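Local coordinates for amidohydrolase 3 domain-containing protein (Pyrococcus horikoshii, PDB 3IGH), which is of unknown specific function but probably hydrolyses carbon-nitrogen bonds other than peptide bonds, as a metal-dependent member of the amidohydrolase family, at residues Q194-L197 with L198-V202; L218-L221 with E222-K226; R294-L297 with I298-E302; A324-V327 with F328-T331. All coordinates share one frame; numbering follows the deposited sequence. Where two conformers were deposited one is given.

Contact 1. Residues Q194-L197 with L198-V202. With SO4 (sulfate ion), chain J.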
loop_
_atom_site.group_PDB
_atom_site.type_symbol
_atom_site.label_atom_id
_atom_site.label_comp_id
_atom_site.label_asym_id
_atom_site.label_seq_id
_atom_site.Cartn_x
_atom_site.Cartn_y
_atom_site.Cartn_z
ATOM N N GLN A 194 -14.731 3.786 -13.682
ATOM C CA GLN A 194 -14.433 2.358 -13.557
ATOM C C GLN A 194 -15.611 1.456 -13.942
ATOM O O GLN A 194 -15.392 0.382 -14.489
ATOM C CB GLN A 194 -13.895 1.992 -12.165
ATOM C CG GLN A 194 -14.917 2.134 -11.030
ATOM C CD GLN A 194 -14.401 1.693 -9.670
ATOM O OE1 GLN A 194 -13.255 1.268 -9.534
ATOM N NE2 GLN A 194 -15.262 1.780 -8.651
ATOM N N GLU A 195 -16.842 1.894 -13.668
ATOM C CA GLU A 195 -18.020 1.108 -14.051
ATOM C C GLU A 195 -18.214 1.114 -15.569
ATOM O O GLU A 195 -18.596 0.100 -16.145
ATOM C CB GLU A 195 -19.286 1.531 -13.281
ATOM C CG GLU A 195 -19.872 2.902 -13.589
ATOM C CD GLU A 195 -20.953 3.339 -12.593
ATOM O OE1 GLU A 195 -21.833 4.144 -12.983
ATOM O OE2 GLU A 195 -20.917 2.883 -11.426
ATOM N N HIS A 196 -17.897 2.249 -16.199
ATOM C CA HIS A 196 -17.879 2.387 -17.654
ATOM C C HIS A 196 -16.847 1.452 -18.279
ATOM O O HIS A 196 -17.145 0.737 -19.249
ATOM C CB HIS A 196 -17.586 3.850 -18.012
ATOM C CG HIS A 196 -17.589 4.139 -19.484
ATOM N ND1 HIS A 196 -18.749 4.311 -20.207
ATOM C CD2 HIS A 196 -16.570 4.322 -20.357
ATOM C CE1 HIS A 196 -18.448 4.571 -21.466
ATOM N NE2 HIS A 196 -17.131 4.587 -21.585
ATOM N N LEU A 197 -15.640 1.429 -17.708
ATOM C CA LEU A 197 -14.566 0.571 -18.211
ATOM C C LEU A 197 -14.862 -0.904 -18.003
ATOM O O LEU A 197 -14.648 -1.714 -18.905
ATOM C CB LEU A 197 -13.215 0.939 -17.562
ATOM C CG LEU A 197 -12.721 2.316 -18.012
ATOM C CD1 LEU A 197 -11.674 2.852 -17.051
ATOM C CD2 LEU A 197 -12.191 2.289 -19.453
ATOM N N LEU A 198 -15.372 -1.240 -16.820
ATOM C CA LEU A 198 -15.710 -2.623 -16.483
ATOM C C LEU A 198 -16.776 -3.169 -17.443
ATOM O O LEU A 198 -16.665 -4.303 -17.921
ATOM C CB LEU A 198 -16.185 -2.710 -15.028
ATOM C CG LEU A 198 -16.180 -4.038 -14.271
ATOM C CD1 LEU A 198 -14.806 -4.675 -14.265
ATOM C CD2 LEU A 198 -16.657 -3.808 -12.845
ATOM N N ASP A 199 -17.769 -2.341 -17.764
ATOM C CA ASP A 199 -18.808 -2.717 -18.738
ATOM C C ASP A 199 -18.256 -2.948 -20.140
ATOM O O ASP A 199 -18.856 -3.671 -20.934
ATOM C CB ASP A 199 -19.934 -1.676 -18.784
ATOM C CG ASP A 199 -20.848 -1.740 -17.563
ATOM O OD1 ASP A 199 -20.747 -2.710 -16.777
ATOM O OD2 ASP A 199 -21.666 -0.811 -17.388
ATOM N N LEU A 200 -17.110 -2.333 -20.434
ATOM C CA LEU A 200 -16.439 -2.490 -21.712
ATOM C C LEU A 200 -15.444 -3.654 -21.744
ATOM O O LEU A 200 -14.837 -3.929 -22.781
ATOM C CB LEU A 200 -15.737 -1.179 -22.090
ATOM C CG LEU A 200 -16.666 -0.089 -22.625
ATOM C CD1 LEU A 200 -15.969 1.270 -22.632
ATOM C CD2 LEU A 200 -17.162 -0.472 -24.021
ATOM N N GLY A 201 -15.269 -4.333 -20.617
ATOM C CA GLY A 201 -14.298 -5.430 -20.535
ATOM C C GLY A 201 -12.865 -4.992 -20.219
ATOM O O GLY A 201 -11.931 -5.782 -20.342
ATOM N N VAL A 202 -12.691 -3.737 -19.808
ATOM C CA VAL A 202 -11.368 -3.224 -19.411
ATOM C C VAL A 202 -11.258 -3.366 -17.892
ATOM O O VAL A 202 -11.931 -2.647 -17.146
ATOM C CB VAL A 202 -11.185 -1.737 -19.819
ATOM C CG1 VAL A 202 -9.788 -1.205 -19.411
ATOM C CG2 VAL A 202 -11.376 -1.568 -21.308
HETATM S S SO4 J . -16.485 7.242 -24.204
HETATM O O1 SO4 J . -17.851 7.181 -23.699
HETATM O O2 SO4 J . -16.519 7.377 -25.655
HETATM O O3 SO4 J . -15.793 8.392 -23.628
HETATM O O4 SO4 J . -15.790 6.014 -23.844
#
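Gln194 O accepts a hydrogen bond from Leu198 N at 2.8 Å, an ordinary bond of the last turns of helix 183-199. The carboxamide of Gln194 serves other partners, Lys226 O and Ser228 N, so the buried polar end is satisfied by the chain that follows the next helix. Glu195 O accepts from Asp199 N in the same way as Gln194 O from Leu198 N. At His196 the backbone oxygen receives a weak bond from Leu200 N. With CG anti to the backbone N (chi1 -178°), the imidazole runs alongside the Leu200 side chain, both pointing the same way, and Leu200 CD1 approaches His196 NE2 obliquely at 3.7 Å. His196 NE2 donates to O4 of a sulfate ion, 3.0 Å away and near the ring plane; the anion probably comes from the crystallisation liquor. Leu197 closes the turn. Leu197 O accepts from Leu200 N at 3.0 Å and from Val202 N, also at 3.0 Å, the two donors arriving from opposite faces of the carbonyl plane. Leu197 CB also packs against Val202 CB at 4.0 Å, while the leucine meets Leu70 and Leu73 of helix 70-78. Gly201 has phi 85°, and at these backbone angles a side chain would press on the preceding carbonyl oxygen. Positive phi at this glycine, with the bonds from Val202 N to Leu197 O and from Gly201 N to Leu198 O, makes a Schellman motif, by which helix 183-199 ends and the chain enters strand 202-210 of the TIM-barrel-type amidohydrolase fold.

Contact 2. Residues L218-L221 with E222-K226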
loop_
_atom_site.group_PDB
_atom_site.type_symbol
_atom_site.label_atom_id
_atom_site.label_comp_id
_atom_site.label_asym_id
_atom_site.label_seq_id
_atom_site.Cartn_x
_atom_site.Cartn_y
_atom_site.Cartn_z
ATOM N N LEU A 218 -8.473 7.557 -4.630
ATOM C CA LEU A 218 -8.037 6.183 -4.891
ATOM C C LEU A 218 -7.765 5.398 -3.609
ATOM O O LEU A 218 -8.202 4.248 -3.488
ATOM C CB LEU A 218 -6.806 6.157 -5.811
ATOM C CG LEU A 218 -7.003 6.523 -7.290
ATOM C CD1 LEU A 218 -5.648 6.686 -7.971
ATOM C CD2 LEU A 218 -7.880 5.489 -8.027
ATOM N N PHE A 219 -7.056 6.027 -2.664
ATOM C CA PHE A 219 -6.809 5.447 -1.338
ATOM C C PHE A 219 -8.127 5.127 -0.613
ATOM O O PHE A 219 -8.270 4.062 -0.025
ATOM C CB PHE A 219 -5.959 6.388 -0.463
ATOM C CG PHE A 219 -4.476 6.345 -0.754
ATOM C CD1 PHE A 219 -3.819 5.133 -0.996
ATOM C CD2 PHE A 219 -3.729 7.512 -0.734
ATOM C CE1 PHE A 219 -2.438 5.098 -1.250
ATOM C CE2 PHE A 219 -2.352 7.491 -0.980
ATOM C CZ PHE A 219 -1.705 6.279 -1.244
ATOM N N TYR A 220 -9.079 6.055 -0.670
ATOM C CA TYR A 220 -10.408 5.846 -0.087
ATOM C C TYR A 220 -11.103 4.617 -0.691
ATOM O O TYR A 220 -11.542 3.725 0.033
ATOM C CB TYR A 220 -11.278 7.102 -0.286
ATOM C CG TYR A 220 -12.722 6.895 0.115
ATOM C CD1 TYR A 220 -13.109 6.947 1.457
ATOM C CD2 TYR A 220 -13.705 6.629 -0.848
ATOM C CE1 TYR A 220 -14.440 6.748 1.829
ATOM C CE2 TYR A 220 -15.027 6.421 -0.488
ATOM C CZ TYR A 220 -15.389 6.492 0.853
ATOM O OH TYR A 220 -16.698 6.288 1.209
ATOM N N LEU A 221 -11.177 4.572 -2.019
ATOM C CA LEU A 221 -11.843 3.470 -2.717
ATOM C C LEU A 221 -11.199 2.117 -2.451
ATOM O O LEU A 221 -11.899 1.132 -2.260
ATOM C CB LEU A 221 -11.895 3.741 -4.222
ATOM C CG LEU A 221 -12.875 4.833 -4.670
ATOM C CD1 LEU A 221 -12.632 5.159 -6.115
ATOM C CD2 LEU A 221 -14.336 4.410 -4.456
ATOM N N GLU A 222 -9.865 2.085 -2.444
ATOM C CA GLU A 222 -9.099 0.887 -2.070
ATOM C C GLU A 222 -9.427 0.377 -0.651
ATOM O O GLU A 222 -9.702 -0.812 -0.488
ATOM C CB GLU A 222 -7.587 1.123 -2.278
ATOM C CG GLU A 222 -6.621 0.142 -1.582
ATOM C CD GLU A 222 -6.409 -1.184 -2.312
ATOM O OE1 GLU A 222 -6.889 -1.363 -3.454
ATOM O OE2 GLU A 222 -5.740 -2.062 -1.724
ATOM N N ARG A 223 -9.442 1.256 0.359
ATOM C CA ARG A 223 -9.720 0.823 1.738
ATOM C C ARG A 223 -11.177 0.411 1.950
ATOM O O ARG A 223 -11.460 -0.454 2.764
ATOM C CB ARG A 223 -9.252 1.850 2.790
ATOM C CG ARG A 223 -10.079 3.121 2.915
ATOM C CD ARG A 223 -9.833 3.818 4.251
ATOM N NE ARG A 223 -10.422 5.159 4.301
ATOM C CZ ARG A 223 -11.621 5.451 4.808
ATOM N NH1 ARG A 223 -12.383 4.503 5.330
ATOM N NH2 ARG A 223 -12.060 6.704 4.799
ATOM N N GLU A 224 -12.092 1.023 1.191
ATOM C CA GLU A 224 -13.515 0.655 1.232
ATOM C C GLU A 224 -13.832 -0.585 0.394
ATOM O O GLU A 224 -14.965 -1.065 0.400
ATOM C CB GLU A 224 -14.384 1.810 0.726
ATOM C CG GLU A 224 -14.290 3.091 1.528
ATOM C CD GLU A 224 -15.091 3.064 2.817
ATOM O OE1 GLU A 224 -16.269 2.649 2.790
ATOM O OE2 GLU A 224 -14.539 3.478 3.855
ATOM N N GLY A 225 -12.848 -1.082 -0.352
ATOM C CA GLY A 225 -13.055 -2.205 -1.263
ATOM C C GLY A 225 -14.021 -1.855 -2.388
ATOM O O GLY A 225 -14.768 -2.708 -2.860
ATOM N N LYS A 226 -14.009 -0.593 -2.805
ATOM C CA LYS A 226 -14.907 -0.103 -3.853
ATOM C C LYS A 226 -14.176 0.212 -5.161
ATOM O O LYS A 226 -14.760 0.797 -6.075
ATOM C CB LYS A 226 -15.703 1.115 -3.357
ATOM C CG LYS A 226 -16.745 0.766 -2.294
ATOM C CD LYS A 226 -17.335 2.002 -1.648
ATOM C CE LYS A 226 -18.418 1.615 -0.646
ATOM N NZ LYS A 226 -18.796 2.750 0.241
#
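Tyr220 and Glu224 meet where helix 212-223 ends in a Schellman motif, within the beta-alpha-beta unit that links strands 202-210 and 230-235. Glu224 CG sits over one face of the phenol ring, 3.8 Å from the centroid of Tyr220 and 17° off the normal, a CH-pi contact displaced toward the rim. The bend at chi2 (-78°) folds the glutamate chain over the ring, and the carboxylate plane lies 11° from the ring plane. Arg223, in one of two modelled conformers, comes to the ring edge instead, bringing NH2 near Tyr220 CD1, and in that conformer its NH1 forms a salt bridge with Glu224 OE2. The other carboxylate oxygen, Glu224 OE1, makes a longer salt bridge of 3.6 Å to Lys226 NZ; in this conformer the two cations would probably limit the turning of the carboxylate. The backbone sets the spacing of these groups: Glu224 N bonds to Tyr220 O, and Gly225, at positive phi, lets Lys226 N return to Leu221 O at 2.8 Å. Farther out, Glu222 turns its carboxylate to the amides of Asn254, Arg255 and Leu256, and Phe219 makes an edge-to-face ring contact with Phe251 of the second subunit. Leu221, packed on Val187 and Ile190 of helix 183-199, crosses the lysine chain at about a right angle, with Leu221 CD2 3.7 Å from Lys226 CB.

Contact 3. Residues R294-L297 with I298-E302. With SO4 (sulfate ion), chain Q; SO4 (sulfate ion), chain R.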
loop_
_atom_site.group_PDB
_atom_site.type_symbol
_atom_site.label_atom_id
_atom_site.label_comp_id
_atom_site.label_asym_id
_atom_site.label_seq_id
_atom_site.Cartn_x
_atom_site.Cartn_y
_atom_site.Cartn_z
ATOM N N ARG A 294 16.112 18.461 -19.930
ATOM C CA ARG A 294 16.688 17.175 -19.515
ATOM C C ARG A 294 17.070 17.128 -18.045
ATOM O O ARG A 294 16.717 16.172 -17.369
ATOM C CB ARG A 294 17.905 16.796 -20.366
ATOM C CG ARG A 294 17.598 16.308 -21.767
ATOM C CD ARG A 294 18.879 16.321 -22.605
ATOM N NE ARG A 294 18.671 15.935 -24.002
ATOM C CZ ARG A 294 18.270 16.763 -24.969
ATOM N NH1 ARG A 294 18.131 16.314 -26.210
ATOM N NH2 ARG A 294 18.001 18.038 -24.706
ATOM N N GLU A 295 17.759 18.162 -17.543
ATOM C CA GLU A 295 18.218 18.170 -16.143
ATOM C C GLU A 295 17.069 17.949 -15.151
ATOM O O GLU A 295 17.188 17.120 -14.236
ATOM C CB GLU A 295 18.992 19.456 -15.791
ATOM C CG GLU A 295 19.524 19.477 -14.346
ATOM C CD GLU A 295 20.649 20.485 -14.102
ATOM O OE1 GLU A 295 21.056 20.625 -12.929
ATOM O OE2 GLU A 295 21.127 21.129 -15.065
ATOM N N GLU A 296 15.962 18.666 -15.350
ATOM C CA GLU A 296 14.797 18.517 -14.479
ATOM C C GLU A 296 14.112 17.159 -14.657
ATOM O O GLU A 296 13.682 16.544 -13.673
ATOM C CB GLU A 296 13.794 19.652 -14.674
ATOM C CG GLU A 296 12.782 19.738 -13.527
ATOM C CD GLU A 296 11.723 20.812 -13.713
ATOM O OE1 GLU A 296 11.820 21.616 -14.668
ATOM O OE2 GLU A 296 10.783 20.849 -12.891
ATOM N N LEU A 297 14.028 16.685 -15.899
ATOM C CA LEU A 297 13.474 15.358 -16.164
ATOM C C LEU A 297 14.300 14.253 -15.498
ATOM O O LEU A 297 13.737 13.317 -14.940
ATOM C CB LEU A 297 13.360 15.098 -17.666
ATOM C CG LEU A 297 12.301 15.887 -18.452
ATOM C CD1 LEU A 297 12.689 15.897 -19.925
ATOM C CD2 LEU A 297 10.915 15.247 -18.293
ATOM N N ILE A 298 15.627 14.387 -15.543
ATOM C CA ILE A 298 16.543 13.434 -14.911
ATOM C C ILE A 298 16.399 13.458 -13.400
ATOM O O ILE A 298 16.363 12.402 -12.770
ATOM C CB ILE A 298 18.010 13.700 -15.331
ATOM C CG1 ILE A 298 18.184 13.339 -16.800
ATOM C CG2 ILE A 298 19.021 12.859 -14.505
ATOM C CD1 ILE A 298 19.202 14.181 -17.495
ATOM N N ARG A 299 16.296 14.660 -12.830
ATOM C CA ARG A 299 16.126 14.817 -11.385
ATOM C C ARG A 299 14.857 14.121 -10.870
ATOM O O ARG A 299 14.885 13.410 -9.856
ATOM C CB ARG A 299 16.107 16.301 -11.013
ATOM C CG ARG A 299 15.923 16.577 -9.531
ATOM C CD ARG A 299 15.890 18.061 -9.246
ATOM N NE ARG A 299 17.241 18.608 -9.161
ATOM C CZ ARG A 299 17.847 18.951 -8.029
ATOM N NH1 ARG A 299 19.077 19.430 -8.074
ATOM N NH2 ARG A 299 17.232 18.828 -6.856
ATOM N N ILE A 300 13.748 14.314 -11.575
ATOM C CA ILE A 300 12.489 13.674 -11.172
ATOM C C ILE A 300 12.563 12.140 -11.346
ATOM O O ILE A 300 12.122 11.382 -10.465
ATOM C CB ILE A 300 11.257 14.303 -11.872
ATOM C CG1 ILE A 300 11.185 15.808 -11.569
ATOM C CG2 ILE A 300 9.963 13.644 -11.374
ATOM C CD1 ILE A 300 10.202 16.595 -12.438
ATOM N N THR A 301 13.131 11.701 -12.465
ATOM C CA THR A 301 13.370 10.286 -12.730
ATOM C C THR A 301 14.177 9.640 -11.591
ATOM O O THR A 301 13.803 8.585 -11.085
ATOM C CB THR A 301 14.089 10.094 -14.089
ATOM O OG1 THR A 301 13.248 10.575 -15.148
ATOM C CG2 THR A 301 14.425 8.624 -14.346
ATOM N N GLU A 302 15.256 10.295 -11.164
ATOM C CA GLU A 302 16.089 9.762 -10.079
ATOM C C GLU A 302 15.384 9.739 -8.724
ATOM O O GLU A 302 15.587 8.801 -7.943
ATOM C CB GLU A 302 17.441 10.487 -9.986
ATOM C CG GLU A 302 18.385 10.240 -11.181
ATOM C CD GLU A 302 18.773 8.774 -11.381
ATOM O OE1 GLU A 302 19.965 8.458 -11.226
ATOM O OE2 GLU A 302 17.900 7.931 -11.717
HETATM S S SO4 Q . 20.038 20.711 -19.807
HETATM O O1 SO4 Q . 18.847 20.522 -18.989
HETATM O O2 SO4 Q . 20.193 22.138 -20.058
HETATM O O3 SO4 Q . 21.216 20.243 -19.076
HETATM O O4 SO4 Q . 19.917 19.997 -21.076
HETATM S S SO4 R . 14.816 17.544 -4.611
HETATM O O1 SO4 R . 14.108 17.885 -5.843
HETATM O O2 SO4 R . 15.842 18.548 -4.343
HETATM O O3 SO4 R . 13.872 17.514 -3.498
HETATM O O4 SO4 R . 15.447 16.233 -4.752
#
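Helix 294-305, one of the outer helices of the TIM-barrel-type fold, begins at this contact, which comprises its first two turns. Arg294 O accepts from Ile298 N at 2.8 Å, and the isoleucine folds back over the same carbonyl, with Ile298 CD1 3.2 Å from Arg294 O. At the start of the helix Glu295 N donates to O1 of a sulfate ion at 3.0 Å, the anion lying where backbone amides would probably favour negative charge. A second sulfate lies in plane at the guanidinium edge of Arg299; O2 of that ion is 2.9 Å from Arg299 NH2. Both anions probably come from the crystallisation liquor. The buried face carries Leu297 and Ile300, both packed on Leu263 of strand 256-264, while Thr301 touches Val327 of helix 318-331. In the threonine, chi1 of -63° places OG1 anti to the carbonyl carbon and directs it toward the preceding turn. Thr301 OG1 donates to Leu297 O at 2.8 Å, from the face of the carbonyl plane opposite to that used by Thr301 N. Replacing Thr301 by a valine would probably cost the hydroxyl bond and leave Leu297 O to the amide alone. One residue earlier, Ile300 N bonds to Glu296 O, and Ile300 CG1 lies 3.3 Å from the same oxygen.

Contact 4. Residues A324-V327 with F328-T331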
loop_
_atom_site.group_PDB
_atom_site.type_symbol
_atom_site.label_atom_id
_atom_site.label_comp_id
_atom_site.label_asym_id
_atom_site.label_seq_id
_atom_site.Cartn_x
_atom_site.Cartn_y
_atom_site.Cartn_z
ATOM N N ALA A 324 13.511 12.129 -24.372
ATOM C CA ALA A 324 13.069 11.040 -23.488
ATOM C C ALA A 324 14.088 9.919 -23.438
ATOM O O ALA A 324 14.403 9.407 -22.353
ATOM C CB ALA A 324 11.694 10.491 -23.918
ATOM N N LEU A 325 14.622 9.548 -24.602
ATOM C CA LEU A 325 15.613 8.482 -24.657
ATOM C C LEU A 325 16.930 8.899 -23.964
ATOM O O LEU A 325 17.575 8.067 -23.328
ATOM C CB LEU A 325 15.844 8.002 -26.098
ATOM C CG LEU A 325 14.666 7.301 -26.809
ATOM C CD1 LEU A 325 14.977 7.044 -28.276
ATOM C CD2 LEU A 325 14.273 6.000 -26.129
ATOM N N ASP A 326 17.280 10.185 -24.054
ATOM C CA ASP A 326 18.445 10.747 -23.344
ATOM C C ASP A 326 18.303 10.585 -21.826
ATOM O O ASP A 326 19.262 10.207 -21.146
ATOM C CB ASP A 326 18.639 12.234 -23.683
ATOM C CG ASP A 326 19.272 12.462 -25.057
ATOM O OD1 ASP A 326 19.695 11.494 -25.710
ATOM O OD2 ASP A 326 19.336 13.632 -25.488
ATOM N N VAL A 327 17.097 10.843 -21.312
ATOM C CA VAL A 327 16.798 10.708 -19.883
ATOM C C VAL A 327 16.987 9.259 -19.431
ATOM O O VAL A 327 17.681 8.994 -18.441
ATOM C CB VAL A 327 15.373 11.235 -19.544
ATOM C CG1 VAL A 327 15.035 11.026 -18.074
ATOM C CG2 VAL A 327 15.278 12.715 -19.875
ATOM N N PHE A 328 16.411 8.322 -20.185
ATOM C CA PHE A 328 16.525 6.904 -19.861
ATOM C C PHE A 328 17.956 6.344 -20.014
ATOM O O PHE A 328 18.383 5.480 -19.232
ATOM C CB PHE A 328 15.473 6.077 -20.636
ATOM C CG PHE A 328 14.038 6.340 -20.183
ATOM C CD1 PHE A 328 13.752 6.635 -18.853
ATOM C CD2 PHE A 328 12.981 6.270 -21.089
ATOM C CE1 PHE A 328 12.440 6.867 -18.428
ATOM C CE2 PHE A 328 11.666 6.503 -20.678
ATOM C CZ PHE A 328 11.392 6.798 -19.354
ATOM N N GLU A 329 18.707 6.872 -20.978
ATOM C CA GLU A 329 20.088 6.453 -21.158
ATOM C C GLU A 329 20.951 6.885 -19.974
ATOM O O GLU A 329 21.666 6.058 -19.405
ATOM C CB GLU A 329 20.673 7.000 -22.460
ATOM C CG GLU A 329 22.082 6.495 -22.738
ATOM C CD GLU A 329 22.901 7.445 -23.603
ATOM O OE1 GLU A 329 24.098 7.160 -23.800
ATOM O OE2 GLU A 329 22.361 8.468 -24.087
ATOM N N THR A 330 20.833 8.154 -19.576
ATOM C CA THR A 330 21.635 8.759 -18.506
ATOM C C THR A 330 21.365 8.127 -17.131
ATOM O O THR A 330 22.267 7.961 -16.307
ATOM C CB THR A 330 21.369 10.292 -18.454
ATOM O OG1 THR A 330 21.700 10.881 -19.719
ATOM C CG2 THR A 330 22.178 10.972 -17.374
ATOM N N THR A 331 20.099 7.795 -16.883
ATOM C CA THR A 331 19.715 7.238 -15.595
ATOM C C THR A 331 19.935 5.729 -15.567
ATOM O O THR A 331 19.891 5.109 -14.503
ATOM C CB THR A 331 18.253 7.572 -15.245
ATOM O OG1 THR A 331 17.386 7.134 -16.306
ATOM C CG2 THR A 331 18.093 9.064 -15.034
#
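Val327 O is gripped twice by Thr331, through the hydroxyl OG1 at 2.8 Å and through the amide N at 3.1 Å, the donors coming from opposite faces of the carbonyl plane. The hydroxyl reaches it because chi1 of 55° sets OG1 between the backbone N and the carbonyl carbon; Thr331 CG2 also lies 3.4 Å from Val327 O. A valine in place of Thr331 would probably leave Val327 O with the amide as its remaining donor here and weaken the fastening of this turn. One turn earlier, Phe328 N bonds to Ala324 O at 3.1 Å, and the phenylalanine ring passes the same oxygen obliquely, with Phe328 CD2 3.7 Å from Ala324 O, before packing on Val311 and Ile313 of strand 310-315. On the outer side two acids lie close, Asp326 OD1 being 4.3 Å from Glu329 OE2. Arg350 of helix 345-354 forms salt bridges with both of these oxygens, while Asp326 OD2 pairs with Arg294 of helix 294-305. The nearness of the like charges is therefore probably tolerated because Arg350 and Arg294, from the two flanking helices, balance them. Helix 318-331 is thus held to its surroundings by these two arginines and by apolar packing on the strands and neighbouring helices.

Overall arrangement
All four contacts combine buried and exposed residues, and each lies on one helix or at its end. Contact 1 is the most central, 13 Å from the centre of the chain, whereas contacts 2 to 4 lie 21 to 23 Å out, and contact 2 alone reaches the second subunit. Contacts 1 and 2 end consecutive helices with Schellman motifs that place a glycine at positive phi, and they touch through Gln194 and Lys226. Contacts 3 and 4, with centres about 9 Å apart, belong instead to adjacent helices joined by an ion pair and apolar packing, and both add a threonine hydroxyl to a helical carbonyl. Their centres lie about 35 Å from that of contact 1, across the chain's centre.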